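Side-chain contacts in polyhedrin (Operophtera brumata cypovirus 19, PDB 5A99), which probably builds the crystalline protein matrix of polyhedra, the microcrystalline occlusion bodies of this insect cypovirus: residues Ala35-Tyr40 with Asp64-Pro69; Ser44-Ile49 with Glu226-Asn231. One frame throughout, in Å; residues are numbered along the deposited sequence.

Contact 1. Residues Ala35-Tyr40 with Asp64-Pro69; sequences AHLVLY and DQLVLP
This is a small, mostly apolar contact in the buried interior, where three leucines join one face of strand 33-40 to the loop that follows strand 56-61. Leu37 and Leu39, two residues apart and therefore on the same face of the strand, both point their CB toward the loop, and one methyl of Leu66 serves them both. That methyl, CD2, lies 3.7 Å from CD2 of Leu37 and 3.8 Å from CD1 of Leu39, touching each with a branch end. In both pairs the side chains cross at about a right angle. The CB of Leu66 is not aimed straight at the strand. With CG anti to its carbonyl carbon (chi1 -62°), the CD2 branch swings in to close the gap. In Leu37 CG stands anti to the backbone N (chi1 178°), and its CD2 is the branch that meets Leu66. CD1 of Leu39 also rests against the loop backbone, 3.4 Å from the carbonyl O of Leu66. No hydrogen bond links the two segments, and together they bury only 128 Å². Strand 33-40 belongs to the larger antiparallel sheet of the polyhedrin β-sandwich, and its leucine face looks toward the smaller sheet: Leu37 packs on Ile185 and Phe187 of strand 184-190, and Leu66 on Ile185 as well. His36, Val38 and Tyr40 take the other face, where NE2 of His36 is hydrogen-bonded to OH of Tyr232. The loop has its own polar ties beside Leu66. The O of Gln65 bonds to OH of Tyr219 and OE1 of Gln65 to N of Asn62, and OD1 of Asp64 forms a salt bridge with NH2 of Arg72 of a second subunit.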
ATOM      1  N   ALA A  35      15.085   5.838  -2.943  1.00  9.05           N
ATOM      2  CA  ALA A  35      15.091   6.148  -1.528  1.00 10.74           C
ATOM      3  C   ALA A  35      15.378   4.861  -0.751  1.00  8.92           C
ATOM      4  O   ALA A  35      14.599   3.906  -0.802  1.00  9.53           O
ATOM      5  CB  ALA A  35      13.760   6.747  -1.113  1.00  9.34           C
ATOM      6  N   HIS A  36      16.505   4.846  -0.047  1.00  6.19           N
ATOM      7  CA  HIS A  36      16.900   3.696   0.757  1.00  9.35           C
ATOM      8  C   HIS A  36      16.764   4.009   2.229  1.00  9.76           C
ATOM      9  O   HIS A  36      17.273   5.021   2.706  1.00  8.18           O
ATOM     10  CB  HIS A  36      18.350   3.316   0.491  1.00  8.15           C
ATOM     11  CG  HIS A  36      18.551   2.484  -0.737  1.00 11.30           C
ATOM     12  ND1 HIS A  36      18.864   3.034  -1.957  1.00 11.08           N
ATOM     13  CD2 HIS A  36      18.509   1.143  -0.926  1.00 10.00           C
ATOM     14  CE1 HIS A  36      18.995   2.071  -2.853  1.00 11.28           C
ATOM     15  NE2 HIS A  36      18.774   0.913  -2.254  1.00  7.42           N
ATOM     16  N   LEU A  37      16.089   3.127   2.951  1.00 11.69           N
ATOM     17  CA  LEU A  37      16.097   3.195   4.392  1.00 12.62           C
ATOM     18  C   LEU A  37      16.929   2.011   4.866  1.00 10.59           C
ATOM     19  O   LEU A  37      16.551   0.851   4.677  1.00  9.28           O
ATOM     20  CB  LEU A  37      14.673   3.154   4.945  1.00  9.44           C
ATOM     21  CG  LEU A  37      14.548   3.170   6.470  1.00 14.40           C
ATOM     22  CD1 LEU A  37      15.325   4.321   7.088  1.00 13.84           C
ATOM     23  CD2 LEU A  37      13.066   3.229   6.876  1.00 14.74           C
ATOM     24  N   VAL A  38      18.088   2.316   5.431  1.00 12.52           N
ATOM     25  CA  VAL A  38      19.021   1.288   5.862  1.00 12.20           C
ATOM     26  C   VAL A  38      18.986   1.223   7.374  1.00 12.14           C
ATOM     27  O   VAL A  38      19.227   2.218   8.052  1.00 12.41           O
ATOM     28  CB  VAL A  38      20.449   1.598   5.412  1.00 10.69           C
ATOM     29  CG1 VAL A  38      21.417   0.448   5.814  1.00  8.29           C
ATOM     30  CG2 VAL A  38      20.477   1.853   3.930  1.00  8.97           C
ATOM     31  N   LEU A  39      18.688   0.046   7.895  1.00 10.71           N
ATOM     32  CA  LEU A  39      18.576  -0.129   9.340  1.00 14.04           C
ATOM     33  C   LEU A  39      19.705  -1.000   9.861  1.00 13.88           C
ATOM     34  O   LEU A  39      19.882  -2.138   9.422  1.00 12.79           O
ATOM     35  CB  LEU A  39      17.222  -0.746   9.680  1.00 14.24           C
ATOM     36  CG  LEU A  39      16.061   0.073   9.110  1.00 18.16           C
ATOM     37  CD1 LEU A  39      14.744  -0.667   9.176  1.00 13.49           C
ATOM     38  CD2 LEU A  39      15.971   1.396   9.853  1.00 10.66           C
ATOM     39  N   TYR A  40      20.478  -0.450  10.785  1.00 10.24           N
ATOM     40  CA  TYR A  40      21.579  -1.180  11.381  1.00 12.03           C
ATOM     41  C   TYR A  40      21.100  -1.821  12.662  1.00 12.30           C
ATOM     42  O   TYR A  40      20.708  -1.145  13.612  1.00 10.45           O
ATOM     43  CB  TYR A  40      22.759  -0.244  11.615  1.00 10.98           C
ATOM     44  CG  TYR A  40      23.151   0.481  10.350  1.00 14.24           C
ATOM     45  CD1 TYR A  40      24.017  -0.100   9.427  1.00 14.67           C
ATOM     46  CD2 TYR A  40      22.620   1.729  10.058  1.00 14.40           C
ATOM     47  CE1 TYR A  40      24.361   0.560   8.259  1.00 17.95           C
ATOM     48  CE2 TYR A  40      22.958   2.394   8.902  1.00 18.18           C
ATOM     49  CZ  TYR A  40      23.824   1.805   8.005  1.00 14.77           C
ATOM     50  OH  TYR A  40      24.153   2.467   6.850  1.00 14.44           O
ATOM     51  N   ASP A  64       6.613  -2.559  13.220  1.00 11.00           N
ATOM     52  CA  ASP A  64       6.728  -3.971  12.904  1.00 11.94           C
ATOM     53  C   ASP A  64       7.154  -4.211  11.453  1.00 15.78           C
ATOM     54  O   ASP A  64       7.363  -5.348  11.038  1.00 12.54           O
ATOM     55  CB  ASP A  64       5.423  -4.714  13.224  1.00 15.84           C
ATOM     56  CG  ASP A  64       4.313  -4.423  12.224  1.00 13.57           C
ATOM     57  OD1 ASP A  64       4.228  -3.274  11.739  1.00 14.63           O
ATOM     58  OD2 ASP A  64       3.525  -5.352  11.929  1.00 17.81           O
ATOM     59  N   GLN A  65       7.303  -3.138  10.688  1.00 13.49           N
ATOM     60  CA  GLN A  65       7.868  -3.256   9.362  1.00 12.36           C
ATOM     61  C   GLN A  65       9.323  -2.810   9.348  1.00 12.61           C
ATOM     62  O   GLN A  65       9.981  -2.905   8.318  1.00 16.80           O
ATOM     63  CB  GLN A  65       7.026  -2.451   8.371  1.00 14.95           C
ATOM     64  CG  GLN A  65       5.572  -2.894   8.379  1.00 11.44           C
ATOM     65  CD  GLN A  65       4.662  -1.922   7.654  1.00 15.33           C
ATOM     66  OE1 GLN A  65       4.832  -0.709   7.742  1.00 14.97           O
ATOM     67  NE2 GLN A  65       3.695  -2.455   6.925  1.00 17.33           N
ATOM     68  N   LEU A  66       9.820  -2.350  10.501  1.00 17.70           N
ATOM     69  CA  LEU A  66      11.198  -1.866  10.638  1.00 14.19           C
ATOM     70  C   LEU A  66      12.077  -2.804  11.475  1.00 12.20           C
ATOM     71  O   LEU A  66      13.282  -2.902  11.261  1.00 13.62           O
ATOM     72  CB  LEU A  66      11.210  -0.467  11.269  1.00 12.17           C
ATOM     73  CG  LEU A  66      10.499   0.648  10.482  1.00 12.94           C
ATOM     74  CD1 LEU A  66      10.327   1.905  11.333  1.00 17.37           C
ATOM     75  CD2 LEU A  66      11.252   0.947   9.216  1.00 14.61           C
ATOM     76  N   VAL A  67      11.479  -3.486  12.435  1.00 13.58           N
ATOM     77  CA  VAL A  67      12.233  -4.411  13.268  1.00 14.50           C
ATOM     78  C   VAL A  67      12.666  -5.608  12.418  1.00 13.95           C
ATOM     79  O   VAL A  67      12.181  -5.794  11.300  1.00 14.77           O
ATOM     80  CB  VAL A  67      11.395  -4.904  14.453  1.00 11.79           C
ATOM     81  CG1 VAL A  67      11.019  -3.745  15.349  1.00 15.25           C
ATOM     82  CG2 VAL A  67      10.147  -5.639  13.966  1.00 11.40           C
ATOM     83  N   LEU A  68      13.589  -6.403  12.935  1.00 12.73           N
ATOM     84  CA  LEU A  68      13.888  -7.703  12.342  1.00 12.60           C
ATOM     85  C   LEU A  68      14.025  -8.741  13.458  1.00 11.86           C
ATOM     86  O   LEU A  68      14.839  -8.585  14.358  1.00 14.79           O
ATOM     87  CB  LEU A  68      15.168  -7.637  11.498  1.00 17.41           C
ATOM     88  CG  LEU A  68      15.405  -8.807  10.533  1.00 15.97           C
ATOM     89  CD1 LEU A  68      16.455  -8.423   9.476  1.00 14.14           C
ATOM     90  CD2 LEU A  68      15.833 -10.066  11.277  1.00 13.72           C
ATOM     91  N   PRO A  69      13.284  -9.848  13.365  1.00 16.15           N
ATOM     92  CA  PRO A  69      12.533 -10.281  12.187  1.00 11.85           C
ATOM     93  C   PRO A  69      11.192  -9.578  12.012  1.00 14.98           C
ATOM     94  O   PRO A  69      10.617  -9.007  12.956  1.00 10.14           O
ATOM     95  CB  PRO A  69      12.308 -11.773  12.459  1.00 17.35           C
ATOM     96  CG  PRO A  69      12.229 -11.857  13.947  1.00 11.45           C
ATOM     97  CD  PRO A  69      13.189 -10.823  14.469  1.00 10.25           C
TER

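Contact 2. Residues Ser44-Ile49 with Glu226-Asn231; sequences SSLQII and ETSVAN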
ATOM      1  N   SER A  44      24.606  -6.109  14.252  1.00 13.03           N
ATOM      2  CA  SER A  44      25.370  -5.453  13.188  1.00 12.19           C
ATOM      3  C   SER A  44      24.961  -5.836  11.777  1.00 13.52           C
ATOM      4  O   SER A  44      25.559  -5.354  10.810  1.00 11.46           O
ATOM      5  CB  SER A  44      26.876  -5.659  13.362  1.00 13.94           C
ATOM      6  OG  SER A  44      27.341  -4.913  14.463  1.00 17.68           O
ATOM      7  N   SER A  45      23.941  -6.682  11.651  1.00 12.92           N
ATOM      8  CA  SER A  45      23.378  -6.978  10.340  1.00 11.64           C
ATOM      9  C   SER A  45      22.621  -5.746   9.841  1.00 11.88           C
ATOM     10  O   SER A  45      22.266  -4.863  10.629  1.00 12.57           O
ATOM     11  CB  SER A  45      22.474  -8.224  10.386  1.00 13.59           C
ATOM     12  OG  SER A  45      21.202  -7.962  10.964  1.00 15.00           O
ATOM     13  N   LEU A  46      22.408  -5.669   8.529  1.00 14.43           N
ATOM     14  CA  LEU A  46      21.632  -4.582   7.949  1.00 11.64           C
ATOM     15  C   LEU A  46      20.325  -5.092   7.387  1.00 13.81           C
ATOM     16  O   LEU A  46      20.276  -6.137   6.727  1.00 14.16           O
ATOM     17  CB  LEU A  46      22.388  -3.903   6.799  1.00 14.02           C
ATOM     18  CG  LEU A  46      23.418  -2.826   7.121  1.00 11.60           C
ATOM     19  CD1 LEU A  46      24.587  -3.430   7.912  1.00  9.50           C
ATOM     20  CD2 LEU A  46      23.904  -2.177   5.833  1.00 10.22           C
ATOM     21  N   GLN A  47      19.273  -4.322   7.626  1.00 14.44           N
ATOM     22  CA  GLN A  47      18.047  -4.468   6.874  1.00 19.24           C
ATOM     23  C   GLN A  47      17.913  -3.255   5.947  1.00 12.47           C
ATOM     24  O   GLN A  47      17.903  -2.111   6.397  1.00 11.77           O
ATOM     25  CB  GLN A  47      16.837  -4.575   7.795  1.00 15.32           C
ATOM     26  CG  GLN A  47      15.538  -4.714   7.032  1.00 14.60           C
ATOM     27  CD  GLN A  47      14.376  -5.127   7.906  1.00 22.41           C
ATOM     28  OE1 GLN A  47      13.617  -6.028   7.553  1.00 20.55           O
ATOM     29  NE2 GLN A  47      14.220  -4.462   9.043  1.00 19.07           N
ATOM     30  N   ILE A  48      17.828  -3.532   4.650  1.00 11.79           N
ATOM     31  CA  ILE A  48      17.713  -2.507   3.623  1.00  7.04           C
ATOM     32  C   ILE A  48      16.305  -2.494   3.059  1.00  9.64           C
ATOM     33  O   ILE A  48      15.758  -3.524   2.676  1.00 10.01           O
ATOM     34  CB  ILE A  48      18.737  -2.744   2.477  1.00  8.60           C
ATOM     35  CG1 ILE A  48      20.152  -2.813   3.047  1.00 11.50           C
ATOM     36  CG2 ILE A  48      18.644  -1.647   1.412  1.00  8.90           C
ATOM     37  CD1 ILE A  48      21.250  -2.951   1.999  1.00 13.71           C
ATOM     38  N   ILE A  49      15.709  -1.312   3.042  1.00 12.71           N
ATOM     39  CA  ILE A  49      14.414  -1.107   2.408  1.00 10.05           C
ATOM     40  C   ILE A  49      14.645  -0.094   1.297  1.00 10.70           C
ATOM     41  O   ILE A  49      15.098   1.019   1.558  1.00  9.04           O
ATOM     42  CB  ILE A  49      13.375  -0.580   3.410  1.00 12.83           C
ATOM     43  CG1 ILE A  49      13.145  -1.602   4.529  1.00 15.30           C
ATOM     44  CG2 ILE A  49      12.047  -0.296   2.729  1.00 11.79           C
ATOM     45  CD1 ILE A  49      12.259  -1.103   5.621  1.00 16.92           C
ATOM     46  N   GLU A 226      29.752  -4.461   5.221  1.00 11.23           N
ATOM     47  CA  GLU A 226      30.655  -4.817   4.125  1.00 11.48           C
ATOM     48  C   GLU A 226      29.980  -5.781   3.150  1.00  8.82           C
ATOM     49  O   GLU A 226      30.155  -5.674   1.936  1.00 10.78           O
ATOM     50  CB  GLU A 226      31.964  -5.404   4.655  1.00 10.74           C
ATOM     51  CG  GLU A 226      32.898  -5.960   3.580  1.00  9.81           C
ATOM     52  CD  GLU A 226      33.292  -4.943   2.508  1.00 12.92           C
ATOM     53  OE1 GLU A 226      32.956  -3.751   2.648  1.00 14.44           O
ATOM     54  OE2 GLU A 226      33.948  -5.343   1.516  1.00 15.98           O
ATOM     55  N   THR A 227      29.182  -6.705   3.671  1.00  9.44           N
ATOM     56  CA  THR A 227      28.506  -7.652   2.794  1.00  8.81           C
ATOM     57  C   THR A 227      27.599  -6.884   1.839  1.00 12.74           C
ATOM     58  O   THR A 227      27.601  -7.148   0.642  1.00 10.41           O
ATOM     59  CB  THR A 227      27.702  -8.721   3.570  1.00 11.24           C
ATOM     60  OG1 THR A 227      28.548  -9.356   4.537  1.00 11.65           O
ATOM     61  CG2 THR A 227      27.163  -9.772   2.626  1.00  8.22           C
ATOM     62  N   SER A 228      26.847  -5.921   2.372  1.00 12.74           N
ATOM     63  CA  SER A 228      25.970  -5.084   1.553  1.00  9.68           C
ATOM     64  C   SER A 228      26.768  -4.249   0.545  1.00 12.28           C
ATOM     65  O   SER A 228      26.344  -4.093  -0.597  1.00 12.19           O
ATOM     66  CB  SER A 228      25.078  -4.175   2.418  1.00 10.55           C
ATOM     67  OG  SER A 228      25.804  -3.126   3.023  1.00  8.63           O
ATOM     68  N   VAL A 229      27.924  -3.732   0.962  1.00 10.21           N
ATOM     69  CA  VAL A 229      28.781  -2.962   0.058  1.00 11.05           C
ATOM     70  C   VAL A 229      29.172  -3.859  -1.116  1.00 14.53           C
ATOM     71  O   VAL A 229      29.024  -3.481  -2.279  1.00  9.61           O
ATOM     72  CB  VAL A 229      30.035  -2.386   0.789  1.00  9.72           C
ATOM     73  CG1 VAL A 229      31.090  -1.909  -0.194  1.00 15.17           C
ATOM     74  CG2 VAL A 229      29.637  -1.257   1.736  1.00 12.36           C
ATOM     75  N   ALA A 230      29.634  -5.061  -0.798  1.00 11.62           N
ATOM     76  CA  ALA A 230      30.060  -6.021  -1.806  1.00  9.80           C
ATOM     77  C   ALA A 230      28.940  -6.534  -2.709  1.00 11.89           C
ATOM     78  O   ALA A 230      29.120  -6.661  -3.924  1.00 13.46           O
ATOM     79  CB  ALA A 230      30.753  -7.184  -1.141  1.00 12.30           C
ATOM     80  N   ASN A 231      27.788  -6.834  -2.126  1.00 12.08           N
ATOM     81  CA  ASN A 231      26.764  -7.579  -2.847  1.00 12.75           C
ATOM     82  C   ASN A 231      25.561  -6.752  -3.286  1.00  9.24           C
ATOM     83  O   ASN A 231      24.669  -7.263  -3.959  1.00 14.06           O
ATOM     84  CB  ASN A 231      26.292  -8.744  -1.979  1.00 13.02           C
ATOM     85  CG  ASN A 231      27.366  -9.796  -1.781  1.00 12.29           C
ATOM     86  OD1 ASN A 231      28.481  -9.689  -2.312  1.00 12.10           O
ATOM     87  ND2 ASN A 231      27.052 -10.802  -0.993  1.00 10.76           N
TER
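Ser228 meets Leu46 and Ile48 where helix 225-236 lies across the outer face of the polyhedrin sandwich's larger sheet. The two aliphatic side chains, from alternate positions of strand 46-53, point their CB toward the helix, and this one small residue rests on the ends of both. CD2 of Leu46 sits 3.5 Å from OG of Ser228 and 4.1 Å from its CB. CD1 of Ile48 approaches the same CB at 4.0 Å. With chi2 at -176°, CD1 of Ile48 stands anti to CA, and the extended chain reaches the serine. All three residues are buried, yet the two segments together bury just 93 Å² and share no hydrogen bond.

Around them, Leu46 also touches Glu225, and Ile48 touches Tyr232 and Trp233, so the helix presents a broader surface to the strand than Ser228 alone. On the sheet side, Leu46 lies against Val38 and Tyr40 of strand 33-40, and its backbone pairs with Tyr222 of strand 218-222, the strand that leads into the helix. The buried hydroxyl of Ser228 is satisfied within its own helix: OG donates to the carbonyl O of Glu225 and takes a weak hydrogen bond from NE1 of Trp233.

From the N terminus the chain runs through 35-40, turns back as 44-49, continues to 64-69 and much later reaches 226-231. Contact 1 closes a loop of 23 residues, contact 2 one of 176, and because their segments alternate the two loops cross rather than nest. Strands 33-40 and 46-53 are sheet neighbours, paired through backbone hydrogen bonds, among them the probable one from Leu37 N to Ile49 O, 2.7 Å. Contact 1 ties this pair to the loop on the face toward the smaller sheet, and contact 2 ties it to the helix near the C terminus on the opposite face. Gln47, between Leu46 and Ile48, turns back toward contact 1, with NE2 2.9 Å from Leu66 O.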